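Local coordinates for hypothetical protein Atu0240 (Agrobacterium tumefaciens str. C58, PDB 2GAX) that is of unknown function but belongs to the DUF2000 family, which is probably related in fold to the PTH2-type peptidyl-tRNA hydrolases, at residues Ala67-Lys70 with Ile71-Ser75; Arg99-Phe102 with Ser103-Ser106; Ala32-Gly35 with Glu36-Gly39; Asn21-Ala24 with Phe25-Gly29; Asp12-Ala15 with Val16-Leu20. One frame throughout, in Å; residues are numbered along the deposited sequence.

Contact 1: residues Ala67-Lys70 with Ile71-Ser75; sequences ALRK and IHQRS
The carbonyl oxygen of Ala67 is gripped twice. Ile71 N gives Ala67 O the regular helical bond of 3.2 Å, and Lys70 NZ meets Ala67 O from the other face of the carbonyl plane at 3.1 Å. Lys70 can double back because its CG lies between the backbone N and the carbonyl carbon (chi1 44°) and its chain bends again only at the last torsion. Arg74 runs alongside Lys70, pointing the same way, with NH2 3.7 Å from Lys70 CD. Their cationic ends stay close, Lys70 NZ to Arg74 NH1 being 3.8 Å, but both donate to Lys129 O, and Arg74 NH1 also bonds Ile127 O, so the carbonyls of Lys129 and Ile127 probably offset the repulsion. One turn round, Gln73 N makes a nearly straight bond of 2.8 Å to Arg69 O. The aliphatic part of Arg69 lies against the Gln73 amide, CG to CD 3.9 Å, with guanidinium and amide planes 69° apart. The guanidinium itself is tied to Glu66 and to the carbonyls of Pro107 and Ala110. Long polar chains thus suit the outer side of helix 65-77, whereas branched apolar ones suit the inner side: Leu68 and Ile71 pack on Ile9 of strand 4-11, and on Val112 and Met115 respectively of strand 112-120. Small Ser75, its OG bonded to His72 O, joins Ile71 in touching Ile127 of helix 121-127.

Contact 2: residues Arg99-Phe102 with Ser103-Ser106; sequences RQVF and SHFS
Between Arg99-Phe102 and Ser103-Ser106 the helix runs out: Ser103 N still bonds Arg99 O at 3.2 Å, but His104 N turns to Val101 O at 2.9 Å, approaching from above the carbonyl plane, and Phe102 to Phe105 form a type I beta turn closed by a weak bond from Phe105 N to Phe102 O. Serine suits the first residue beyond the helix, because its short hydroxyl folds back to the main chain. Ser103 OG donates to Gln100 O at 2.6 Å, placed there by a chi1 of 76°, and the same oxygen takes a weak bond from Ser103 N. Gln100 O also lies over one face of the His104 imidazole, 3.4 Å above its plane and toward the rim. Val101 CA shares that face in a CH-pi contact, 4.2 Å from the His104 ring centroid. The amide of Gln100 is turned 28° from the imidazole, its CG near His104 NE2. Phe105 offers its edge instead: CD2 comes within 3.3 Å of Val101 O, and CE2 touches Val101 CG2. Both phenylalanines then reach inward, Phe102 to Leu84 and Ile86 of strand 83-86 and Phe105 to Ile86, so that the two rings join this surface corner to strand 83-86. Backbone bonds shortening from i+4 to i+3 and then passing into a type I turn are typical of a helix C-terminus unwinding into a loop.

Contact 3: residues Ala32-Gly35 with Glu36-Gly39; sequences AQTG and EIIG
Ile37 packs against Thr34 in a short 3-10 turn that follows the C-terminal end of helix 16-33. From its CB, 3.9 Å from Thr34 O, the side chain divides. CG1 lies 3.4 Å from Thr34 O, straight out beyond the oxygen, set there by a chi1 of 71° between the backbone N and the carbonyl carbon. At the tip, CD1 is anti to CA (chi2 161°) and carries the chain on past Thr34 O. The other branch, CG2, meets the methyl Thr34 CG2 at 3.8 Å, the two side chains crossing at about a right angle. Beyond the turn, this buried isoleucine as a whole touches Val31 of the helix and Arg118 of strand 112-120, a setting that suits a branched apolar residue. Ile37 N donates a nearly straight bond of 3.2 Å to Thr34 O from above the carbonyl plane, as the tight winding of a 3-10 turn brings about. Glu36, on the exposed side, bends at chi2 and lays OE1 3.4 Å from Thr34 CG2, a van der Waals contact. The carbonyl of Gly35 serves two donors: Ile38 N bonds Gly35 O at 3.2 Å, and a water donates both to Gly35 O and, at 2.6 Å, to Ile38 O.

Contact 4: residues Asn21-Ala24 with Phe25-Gly29; sequences NVTA and FLMSG
Main-chain bonds join Asn21-Ala24 to Phe25-Gly29 in unbroken i+4 order. Phe25 N binds Asn21 O at 3.1 Å, and Leu26 N binds Val22 O at 2.8 Å, both nearly straight; Met27 N to Thr23 O and Ser28 N to Ala24 O continue the series. Two hydroxyls also turn back to the main chain, as serine and threonine commonly do inside helices. Ser28 OG donates to Phe25 O at 2.6 Å, in the carbonyl plane and on a lone pair, while Thr23 OG1 bonds Lys19 O one turn earlier. Apolar contact centres on Val22 and Leu26, which lie side by side and point the same way. Val22 CG1, anti to the backbone N (chi1 173°), presses on Leu26 CD1 at 3.5 Å, tighter than a usual carbon contact. These two belong to the face of helix 16-33 that lies on the mixed sheet: Val22 rests on Leu10 and Val113, Leu26 on Val8 and Ala116, and both touch Tyr85. Such a helix laid across a sheet is the basic unit of a layered alpha/beta fold, and compact branched side chains suit the interface. Thr23 adds its own touch on Val8 and Leu10, and its CG2 stands near CG of Met27, a selenomethionine. Polar-aromatic contact occupies the outer side. The Asn21 carboxamide lies beside the Phe25 ring with the planes 35° apart, OD1 being 3.5 Å from CD2. Asn21 O meets the edge of that same ring, 3.1 Å from Phe25 CD2.

Contact 5: residues Asp12-Ala15 with Val16-Leu20; sequences DDLA and VWQKL
Asp12 begins the contact with a salt bridge, its OD1 3.1 Å from Lys19 NZ and met nearly along the C-O axis. Lys19 NZ also makes a weak bond to Asp12 O, and a further one to His134 NE2, so the ammonium ties the loop both to the helix and to the chain's C-terminal end. Lysine suits this place because its long chain, extended beyond CG, spans the distance from helix to loop. Leu14 comes next and supplies the apolar part: its CB packs against Lys19 CG at 3.7 Å, while CD2 stands 3.9 Å from Gln18 OE1. Ala15 is the N-cap of helix 16-33. Its amide donates to Gln18 OE1 at 2.9 Å, in the carbonyl plane and on a lone pair. Gln18 sits three residues into the helix with CG beside its own backbone N (chi1 -67°) and the chain extended back toward the cap. This is the side-chain-to-N-cap half of a capping box; alanine has no polar side chain with which to return the bond. Ala15 O opens the helical pattern by accepting from Lys19 N at 3.0 Å. The methyl Ala15 CB touches Trp17 CD1 at 3.7 Å, and over one face of that indole lies Gln18 CG. The loop thus hands the chain from strand 4-11 to helix 16-33: Asp12 bonds through its backbone to Thr63 at the end of strand 58-63, Asp13 pairs with Arg11, and Leu14 and Gln18 both rest on Phe90.

In the fold
Contacts 5, 4 and 3 follow one another along helix 16-33, covering its start, its middle and its exit. Contact 4, centred about 6 Å from the centre of the chain, is partly buried and turns aliphatic branches to the sheet; contacts 5 and 3 are at the surface, on opposite sides of the chain's centre, one relying on a salt bridge and a glutamine cap, the other on a 3-10 turn and a water. Contact 1, on helix 65-77, is also partly buried and resembles contact 4 in its regular winding but differs in its cationic outer side. Contact 2 is another surface helix end, where a serine hydroxyl and aromatic rings accompany the unwinding backbone.

Contact 1: residues Ala67-Lys70 with Ile71-Ser75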
loop_
_atom_site.group_PDB
_atom_site.type_symbol
_atom_site.label_atom_id
_atom_site.label_comp_id
_atom_site.label_asym_id
_atom_site.label_seq_id
_atom_site.Cartn_x
_atom_site.Cartn_y
_atom_site.Cartn_z
ATOM N N ALA A 67 5.210 5.638 13.955
ATOM C CA ALA A 67 3.783 5.369 13.798
ATOM C C ALA A 67 3.509 4.356 12.673
ATOM O O ALA A 67 2.580 3.540 12.777
ATOM C CB ALA A 67 3.002 6.645 13.577
ATOM N N LEU A 68 4.316 4.402 11.613
ATOM C CA LEU A 68 4.183 3.438 10.521
ATOM C C LEU A 68 4.628 2.042 10.964
ATOM O O LEU A 68 4.064 1.040 10.533
ATOM C CB LEU A 68 4.942 3.912 9.268
ATOM C CG LEU A 68 4.728 3.264 7.888
ATOM C CD1 LEU A 68 3.253 3.089 7.528
ATOM C CD2 LEU A 68 5.410 4.098 6.831
ATOM N N ARG A 69 5.615 1.981 11.850
ATOM C CA ARG A 69 6.033 0.718 12.450
ATOM C C ARG A 69 4.899 0.016 13.205
ATOM O O ARG A 69 4.675 -1.175 12.993
ATOM C CB ARG A 69 7.237 0.910 13.380
ATOM C CG ARG A 69 7.771 -0.415 13.927
ATOM C CD ARG A 69 8.921 -0.228 14.890
ATOM N NE ARG A 69 9.847 0.805 14.433
ATOM C CZ ARG A 69 10.744 0.639 13.466
ATOM N NH1 ARG A 69 10.851 -0.531 12.834
ATOM N NH2 ARG A 69 11.537 1.650 13.131
ATOM N N LYS A 70 4.180 0.742 14.069
ATOM C CA LYS A 70 3.090 0.120 14.829
ATOM C C LYS A 70 1.943 -0.351 13.931
ATOM O O LYS A 70 1.379 -1.418 14.160
ATOM C CB LYS A 70 2.586 1.007 15.983
ATOM C CG LYS A 70 2.397 2.464 15.626
ATOM C CD LYS A 70 1.553 3.223 16.679
ATOM C CE LYS A 70 1.042 4.574 16.118
ATOM N NZ LYS A 70 0.427 4.466 14.731
ATOM N N ILE A 71 1.623 0.441 12.906
ATOM C CA ILE A 71 0.637 0.068 11.883
ATOM C C ILE A 71 1.052 -1.246 11.210
ATOM O O ILE A 71 0.253 -2.181 11.096
ATOM C CB ILE A 71 0.437 1.214 10.848
ATOM C CG1 ILE A 71 -0.303 2.390 11.509
ATOM C CG2 ILE A 71 -0.341 0.713 9.631
ATOM C CD1 ILE A 71 -0.316 3.701 10.712
ATOM N N HIS A 72 2.314 -1.316 10.792
ATOM C CA HIS A 72 2.901 -2.554 10.290
ATOM C C HIS A 72 2.699 -3.710 11.300
ATOM O O HIS A 72 2.122 -4.751 10.970
ATOM C CB HIS A 72 4.377 -2.309 9.971
ATOM C CG HIS A 72 5.117 -3.516 9.484
ATOM N ND1 HIS A 72 6.493 -3.599 9.524
ATOM C CD2 HIS A 72 4.686 -4.682 8.944
ATOM C CE1 HIS A 72 6.877 -4.763 9.035
ATOM N NE2 HIS A 72 5.799 -5.443 8.683
ATOM N N GLN A 73 3.145 -3.498 12.537
ATOM C CA GLN A 73 2.954 -4.461 13.634
ATOM C C GLN A 73 1.493 -4.856 13.884
ATOM O O GLN A 73 1.195 -6.029 14.079
ATOM C CB GLN A 73 3.616 -3.921 14.917
ATOM C CG GLN A 73 5.145 -3.864 14.804
ATOM C CD GLN A 73 5.812 -3.072 15.913
ATOM O OE1 GLN A 73 5.254 -2.098 16.427
ATOM N NE2 GLN A 73 7.014 -3.481 16.287
ATOM N N ARG A 74 0.584 -3.891 13.857
ATOM C CA ARG A 74 -0.837 -4.175 14.018
ATOM C C ARG A 74 -1.367 -5.069 12.898
ATOM O O ARG A 74 -2.178 -5.948 13.163
ATOM C CB ARG A 74 -1.669 -2.897 14.075
ATOM C CG ARG A 74 -1.438 -2.009 15.286
ATOM C CD ARG A 74 -2.622 -1.098 15.449
ATOM N NE ARG A 74 -2.365 -0.024 16.404
ATOM C CZ ARG A 74 -2.132 1.240 16.071
ATOM N NH1 ARG A 74 -2.131 1.617 14.799
ATOM N NH2 ARG A 74 -1.918 2.138 17.025
ATOM N N SER A 75 -0.918 -4.848 11.656
ATOM C CA SER A 75 -1.434 -5.638 10.526
ATOM C C SER A 75 -1.041 -7.108 10.631
ATOM O O SER A 75 -1.838 -7.980 10.317
ATOM C CB SER A 75 -0.997 -5.063 9.174
ATOM O OG SER A 75 0.402 -5.196 8.991
#

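Contact 2: residues Arg99-Phe102 with Ser103-Ser106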
loop_
_atom_site.group_PDB
_atom_site.type_symbol
_atom_site.label_atom_id
_atom_site.label_comp_id
_atom_site.label_asym_id
_atom_site.label_seq_id
_atom_site.Cartn_x
_atom_site.Cartn_y
_atom_site.Cartn_z
ATOM N N ARG A 99 13.881 -7.774 -2.960
ATOM C CA ARG A 99 13.399 -8.888 -2.123
ATOM C C ARG A 99 14.510 -9.371 -1.192
ATOM O O ARG A 99 14.251 -9.675 -0.027
ATOM C CB ARG A 99 12.828 -10.027 -2.956
ATOM C CG ARG A 99 11.431 -9.739 -3.507
ATOM C CD ARG A 99 10.787 -10.972 -4.110
ATOM N NE ARG A 99 11.490 -11.436 -5.300
ATOM C CZ ARG A 99 12.346 -12.460 -5.331
ATOM N NH1 ARG A 99 12.626 -13.158 -4.239
ATOM N NH2 ARG A 99 12.942 -12.790 -6.472
ATOM N N GLN A 100 15.750 -9.375 -1.693
ATOM C CA GLN A 100 16.924 -9.740 -0.875
ATOM C C GLN A 100 17.126 -8.804 0.307
ATOM O O GLN A 100 17.201 -9.262 1.445
ATOM C CB GLN A 100 18.207 -9.833 -1.726
ATOM C CG GLN A 100 19.459 -10.314 -0.972
ATOM C CD GLN A 100 19.563 -11.830 -0.896
ATOM O OE1 GLN A 100 19.258 -12.439 0.139
ATOM N NE2 GLN A 100 19.982 -12.452 -2.000
ATOM N N VAL A 101 17.208 -7.495 0.042
ATOM C CA VAL A 101 17.396 -6.506 1.106
ATOM C C VAL A 101 16.206 -6.467 2.073
ATOM O O VAL A 101 16.382 -6.316 3.277
ATOM C CB VAL A 101 17.726 -5.081 0.555
ATOM C CG1 VAL A 101 16.472 -4.319 0.164
ATOM C CG2 VAL A 101 18.494 -4.292 1.588
ATOM N N PHE A 102 15.002 -6.603 1.528
ATOM C CA PHE A 102 13.801 -6.717 2.340
ATOM C C PHE A 102 13.944 -7.811 3.412
ATOM O O PHE A 102 13.487 -7.642 4.539
ATOM C CB PHE A 102 12.596 -7.019 1.444
ATOM C CG PHE A 102 11.282 -6.957 2.153
ATOM C CD1 PHE A 102 10.643 -5.733 2.342
ATOM C CD2 PHE A 102 10.664 -8.123 2.607
ATOM C CE1 PHE A 102 9.414 -5.662 2.970
ATOM C CE2 PHE A 102 9.446 -8.060 3.260
ATOM C CZ PHE A 102 8.813 -6.840 3.448
ATOM N N SER A 103 14.571 -8.924 3.045
ATOM C CA SER A 103 14.737 -10.073 3.961
ATOM C C SER A 103 15.767 -9.809 5.072
ATOM O O SER A 103 15.914 -10.624 5.994
ATOM C CB SER A 103 15.097 -11.348 3.174
ATOM O OG SER A 103 16.460 -11.345 2.752
ATOM N N HIS A 104 16.481 -8.676 4.975
ATOM C CA HIS A 104 17.508 -8.307 5.961
ATOM C C HIS A 104 16.936 -7.597 7.178
ATOM O O HIS A 104 17.670 -7.321 8.139
ATOM C CB HIS A 104 18.611 -7.447 5.322
ATOM C CG HIS A 104 19.421 -8.176 4.292
ATOM N ND1 HIS A 104 20.317 -7.540 3.465
ATOM C CD2 HIS A 104 19.454 -9.486 3.946
ATOM C CE1 HIS A 104 20.879 -8.426 2.661
ATOM N NE2 HIS A 104 20.376 -9.617 2.937
ATOM N N PHE A 105 15.632 -7.303 7.140
ATOM C CA PHE A 105 14.959 -6.590 8.219
ATOM C C PHE A 105 13.718 -7.305 8.724
ATOM O O PHE A 105 13.120 -8.131 8.021
ATOM C CB PHE A 105 14.611 -5.148 7.797
ATOM C CG PHE A 105 15.806 -4.354 7.352
ATOM C CD1 PHE A 105 16.498 -3.555 8.256
ATOM C CD2 PHE A 105 16.270 -4.445 6.044
ATOM C CE1 PHE A 105 17.631 -2.824 7.845
ATOM C CE2 PHE A 105 17.412 -3.726 5.623
ATOM C CZ PHE A 105 18.089 -2.937 6.532
ATOM N N SER A 106 13.343 -6.959 9.953
ATOM C CA SER A 106 12.174 -7.499 10.633
ATOM C C SER A 106 11.325 -6.282 11.041
ATOM O O SER A 106 11.808 -5.161 10.944
ATOM C CB SER A 106 12.627 -8.293 11.857
ATOM O OG SER A 106 13.288 -7.424 12.770
#

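Contact 3: residues Ala32-Gly35 with Glu36-Gly39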
loop_
_atom_site.group_PDB
_atom_site.type_symbol
_atom_site.label_atom_id
_atom_site.label_comp_id
_atom_site.label_asym_id
_atom_site.label_seq_id
_atom_site.Cartn_x
_atom_site.Cartn_y
_atom_site.Cartn_z
ATOM N N ALA A 32 -2.567 -7.859 -7.273
ATOM C CA ALA A 32 -2.083 -9.245 -7.356
ATOM C C ALA A 32 -2.806 -10.124 -6.330
ATOM O O ALA A 32 -3.213 -11.237 -6.652
ATOM C CB ALA A 32 -0.565 -9.312 -7.129
ATOM N N GLN A 33 -2.984 -9.589 -5.121
ATOM C CA GLN A 33 -3.642 -10.279 -4.005
ATOM C C GLN A 33 -5.156 -10.475 -4.211
ATOM O O GLN A 33 -5.718 -11.495 -3.784
ATOM C CB GLN A 33 -3.405 -9.480 -2.717
ATOM C CG GLN A 33 -3.984 -10.084 -1.447
ATOM C CD GLN A 33 -3.744 -9.191 -0.246
ATOM O OE1 GLN A 33 -3.753 -7.962 -0.359
ATOM N NE2 GLN A 33 -3.511 -9.803 0.910
ATOM N N THR A 34 -5.810 -9.486 -4.823
ATOM C CA THR A 34 -7.273 -9.522 -5.012
ATOM C C THR A 34 -7.644 -9.024 -6.408
ATOM O O THR A 34 -8.048 -7.869 -6.582
ATOM C CB THR A 34 -8.016 -8.698 -3.932
ATOM O OG1 THR A 34 -7.552 -9.066 -2.632
ATOM C CG2 THR A 34 -9.529 -8.936 -3.992
ATOM N N GLY A 35 -7.497 -9.901 -7.398
ATOM C CA GLY A 35 -7.797 -9.564 -8.791
ATOM C C GLY A 35 -9.252 -9.185 -9.002
ATOM O O GLY A 35 -9.588 -8.524 -9.968
ATOM N N GLU A 36 -10.111 -9.626 -8.079
ATOM C CA GLU A 36 -11.547 -9.337 -8.103
ATOM C C GLU A 36 -11.907 -7.836 -8.005
ATOM O O GLU A 36 -13.035 -7.445 -8.330
ATOM C CB GLU A 36 -12.252 -10.123 -6.981
ATOM C CG GLU A 36 -12.199 -11.644 -7.148
ATOM C CD GLU A 36 -10.899 -12.296 -6.631
ATOM O OE1 GLU A 36 -10.066 -11.630 -5.969
ATOM O OE2 GLU A 36 -10.716 -13.506 -6.900
ATOM N N ILE A 37 -10.966 -6.991 -7.578
ATOM C CA ILE A 37 -11.253 -5.543 -7.511
ATOM C C ILE A 37 -11.281 -4.869 -8.895
ATOM O O ILE A 37 -11.812 -3.781 -9.050
ATOM C CB ILE A 37 -10.338 -4.760 -6.503
ATOM C CG1 ILE A 37 -8.900 -4.648 -7.009
ATOM C CG2 ILE A 37 -10.389 -5.388 -5.095
ATOM C CD1 ILE A 37 -8.065 -3.539 -6.327
ATOM N N ILE A 38 -10.735 -5.537 -9.909
ATOM C CA ILE A 38 -10.692 -4.964 -11.237
ATOM C C ILE A 38 -12.060 -5.073 -11.920
ATOM O O ILE A 38 -12.645 -6.157 -11.990
ATOM C CB ILE A 38 -9.576 -5.621 -12.081
ATOM C CG1 ILE A 38 -8.180 -5.371 -11.456
ATOM C CG2 ILE A 38 -9.654 -5.186 -13.539
ATOM C CD1 ILE A 38 -7.837 -3.934 -11.131
ATOM N N GLY A 39 -12.570 -3.952 -12.422
ATOM C CA GLY A 39 -13.859 -3.979 -13.115
ATOM C C GLY A 39 -13.849 -4.160 -14.617
ATOM O O GLY A 39 -12.966 -4.813 -15.182
HETATM O O HOH W 1 -12.045 -8.698 -11.782
#

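Contact 4: residues Asn21-Ala24 with Phe25-Gly29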
loop_
_atom_site.group_PDB
_atom_site.type_symbol
_atom_site.label_atom_id
_atom_site.label_comp_id
_atom_site.label_asym_id
_atom_site.label_seq_id
_atom_site.Cartn_x
_atom_site.Cartn_y
_atom_site.Cartn_z
ATOM N N ASN A 21 5.959 6.762 -6.561
ATOM C CA ASN A 21 6.645 5.478 -6.794
ATOM C C ASN A 21 6.175 4.380 -5.817
ATOM O O ASN A 21 5.760 3.300 -6.258
ATOM C CB ASN A 21 8.170 5.682 -6.733
ATOM C CG ASN A 21 8.960 4.396 -6.933
ATOM O OD1 ASN A 21 9.005 3.526 -6.053
ATOM N ND2 ASN A 21 9.636 4.294 -8.065
ATOM N N VAL A 22 6.245 4.654 -4.507
ATOM C CA VAL A 22 5.846 3.674 -3.468
ATOM C C VAL A 22 4.365 3.268 -3.613
ATOM O O VAL A 22 4.018 2.081 -3.477
ATOM C CB VAL A 22 6.134 4.192 -2.028
ATOM C CG1 VAL A 22 5.546 3.240 -0.989
ATOM C CG2 VAL A 22 7.660 4.317 -1.798
ATOM N N THR A 23 3.508 4.244 -3.907
ATOM C CA THR A 23 2.053 4.003 -4.037
ATOM C C THR A 23 1.800 3.059 -5.208
ATOM O O THR A 23 1.011 2.110 -5.094
ATOM C CB THR A 23 1.256 5.309 -4.211
ATOM O OG1 THR A 23 1.370 6.086 -3.009
ATOM C CG2 THR A 23 -0.252 5.041 -4.507
ATOM N N ALA A 24 2.512 3.304 -6.304
ATOM C CA ALA A 24 2.363 2.500 -7.509
ATOM C C ALA A 24 2.722 1.043 -7.210
ATOM O O ALA A 24 1.945 0.127 -7.525
ATOM C CB ALA A 24 3.227 3.058 -8.608
ATOM N N PHE A 25 3.881 0.835 -6.579
ATOM C CA PHE A 25 4.310 -0.517 -6.230
ATOM C C PHE A 25 3.408 -1.196 -5.216
ATOM O O PHE A 25 3.010 -2.347 -5.398
ATOM C CB PHE A 25 5.751 -0.505 -5.755
ATOM C CG PHE A 25 6.732 -0.444 -6.876
ATOM C CD1 PHE A 25 7.114 -1.608 -7.536
ATOM C CD2 PHE A 25 7.256 0.768 -7.297
ATOM C CE1 PHE A 25 8.023 -1.561 -8.600
ATOM C CE2 PHE A 25 8.177 0.822 -8.356
ATOM C CZ PHE A 25 8.560 -0.339 -8.995
ATOM N N LEU A 26 3.043 -0.476 -4.164
ATOM C CA LEU A 26 2.126 -1.056 -3.177
ATOM C C LEU A 26 0.800 -1.543 -3.794
ATOM O O LEU A 26 0.300 -2.622 -3.450
ATOM C CB LEU A 26 1.846 -0.061 -2.051
ATOM C CG LEU A 26 3.038 0.311 -1.149
ATOM C CD1 LEU A 26 2.641 1.475 -0.274
ATOM C CD2 LEU A 26 3.526 -0.875 -0.294
HETATM N N MSE A 27 0.240 -0.741 -4.689
HETATM C CA MSE A 27 -1.039 -1.043 -5.319
HETATM C C MSE A 27 -0.928 -2.248 -6.241
HETATM O O MSE A 27 -1.890 -3.018 -6.376
HETATM C CB MSE A 27 -1.560 0.174 -6.089
HETATM C CG MSE A 27 -2.337 1.147 -5.206
HETATM SE SE MSE A 27 -3.948 0.250 -4.427
HETATM C CE MSE A 27 -4.726 -0.367 -5.942
ATOM N N SER A 28 0.236 -2.421 -6.861
ATOM C CA SER A 28 0.451 -3.594 -7.733
ATOM C C SER A 28 0.283 -4.879 -6.917
ATOM O O SER A 28 -0.279 -5.886 -7.405
ATOM C CB SER A 28 1.809 -3.515 -8.455
ATOM O OG SER A 28 2.906 -3.780 -7.607
ATOM N N GLY A 29 0.766 -4.839 -5.671
ATOM C CA GLY A 29 0.590 -5.966 -4.723
ATOM C C GLY A 29 -0.862 -6.175 -4.325
ATOM O O GLY A 29 -1.334 -7.320 -4.190
#

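Contact 5: residues Asp12-Ala15 with Val16-Leu20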
loop_
_atom_site.group_PDB
_atom_site.type_symbol
_atom_site.label_atom_id
_atom_site.label_comp_id
_atom_site.label_asym_id
_atom_site.label_seq_id
_atom_site.Cartn_x
_atom_site.Cartn_y
_atom_site.Cartn_z
ATOM N N ASP A 12 5.616 10.262 5.908
ATOM C CA ASP A 12 5.295 11.628 5.454
ATOM C C ASP A 12 6.492 12.397 4.905
ATOM O O ASP A 12 6.322 13.307 4.094
ATOM C CB ASP A 12 4.561 12.449 6.521
ATOM C CG ASP A 12 3.777 13.628 5.921
ATOM O OD1 ASP A 12 3.415 13.595 4.707
ATOM O OD2 ASP A 12 3.513 14.599 6.676
ATOM N N ASP A 13 7.698 12.017 5.312
ATOM C CA ASP A 13 8.892 12.776 4.904
ATOM C C ASP A 13 9.444 12.463 3.507
ATOM O O ASP A 13 10.427 13.069 3.074
ATOM C CB ASP A 13 9.978 12.695 5.982
ATOM C CG ASP A 13 10.535 11.296 6.154
ATOM O OD1 ASP A 13 9.945 10.335 5.628
ATOM O OD2 ASP A 13 11.570 11.159 6.838
ATOM N N LEU A 14 8.803 11.541 2.793
ATOM C CA LEU A 14 9.229 11.188 1.429
ATOM C C LEU A 14 9.011 12.351 0.461
ATOM O O LEU A 14 8.046 13.105 0.602
ATOM C CB LEU A 14 8.430 9.992 0.920
ATOM C CG LEU A 14 8.537 8.619 1.587
ATOM C CD1 LEU A 14 7.562 7.669 0.909
ATOM C CD2 LEU A 14 9.947 8.037 1.521
ATOM N N ALA A 15 9.896 12.484 -0.524
ATOM C CA ALA A 15 9.649 13.394 -1.639
ATOM C C ALA A 15 8.359 12.968 -2.331
ATOM O O ALA A 15 7.934 11.816 -2.198
ATOM C CB ALA A 15 10.795 13.354 -2.607
ATOM N N VAL A 16 7.733 13.880 -3.062
ATOM C CA VAL A 16 6.483 13.572 -3.761
ATOM C C VAL A 16 6.682 12.464 -4.805
ATOM O O VAL A 16 5.878 11.535 -4.877
ATOM C CB VAL A 16 5.822 14.837 -4.371
ATOM C CG1 VAL A 16 4.563 14.481 -5.143
ATOM C CG2 VAL A 16 5.457 15.831 -3.273
ATOM N N TRP A 17 7.770 12.523 -5.570
ATOM C CA TRP A 17 8.049 11.433 -6.520
ATOM C C TRP A 17 8.179 10.060 -5.828
ATOM O O TRP A 17 7.730 9.058 -6.370
ATOM C CB TRP A 17 9.250 11.739 -7.415
ATOM C CG TRP A 17 10.585 11.522 -6.789
ATOM C CD1 TRP A 17 11.363 12.466 -6.161
ATOM C CD2 TRP A 17 11.327 10.297 -6.744
ATOM N NE1 TRP A 17 12.536 11.897 -5.724
ATOM C CE2 TRP A 17 12.540 10.569 -6.067
ATOM C CE3 TRP A 17 11.085 8.993 -7.205
ATOM C CZ2 TRP A 17 13.509 9.585 -5.838
ATOM C CZ3 TRP A 17 12.041 8.013 -6.965
ATOM C CH2 TRP A 17 13.243 8.319 -6.289
ATOM N N GLN A 18 8.764 10.040 -4.629
ATOM C CA GLN A 18 8.930 8.811 -3.852
ATOM C C GLN A 18 7.581 8.274 -3.393
ATOM O O GLN A 18 7.351 7.070 -3.460
ATOM C CB GLN A 18 9.877 9.009 -2.659
ATOM C CG GLN A 18 11.332 9.272 -3.046
ATOM C CD GLN A 18 12.220 9.571 -1.846
ATOM O OE1 GLN A 18 11.853 10.335 -0.965
ATOM N NE2 GLN A 18 13.393 8.964 -1.815
ATOM N N LYS A 19 6.697 9.169 -2.947
ATOM C CA LYS A 19 5.346 8.786 -2.518
ATOM C C LYS A 19 4.576 8.139 -3.672
ATOM O O LYS A 19 3.882 7.134 -3.474
ATOM C CB LYS A 19 4.570 9.989 -1.977
ATOM C CG LYS A 19 5.093 10.513 -0.637
ATOM C CD LYS A 19 4.181 11.610 -0.080
ATOM C CE LYS A 19 4.721 12.136 1.256
ATOM N NZ LYS A 19 3.968 13.342 1.705
ATOM N N LEU A 20 4.731 8.713 -4.865
ATOM C CA LEU A 20 4.057 8.222 -6.072
ATOM C C LEU A 20 4.626 6.862 -6.488
ATOM O O LEU A 20 3.857 5.919 -6.712
ATOM C CB LEU A 20 4.138 9.249 -7.198
ATOM C CG LEU A 20 3.389 10.587 -6.996
ATOM C CD1 LEU A 20 3.907 11.711 -7.910
ATOM C CD2 LEU A 20 1.897 10.463 -7.136
#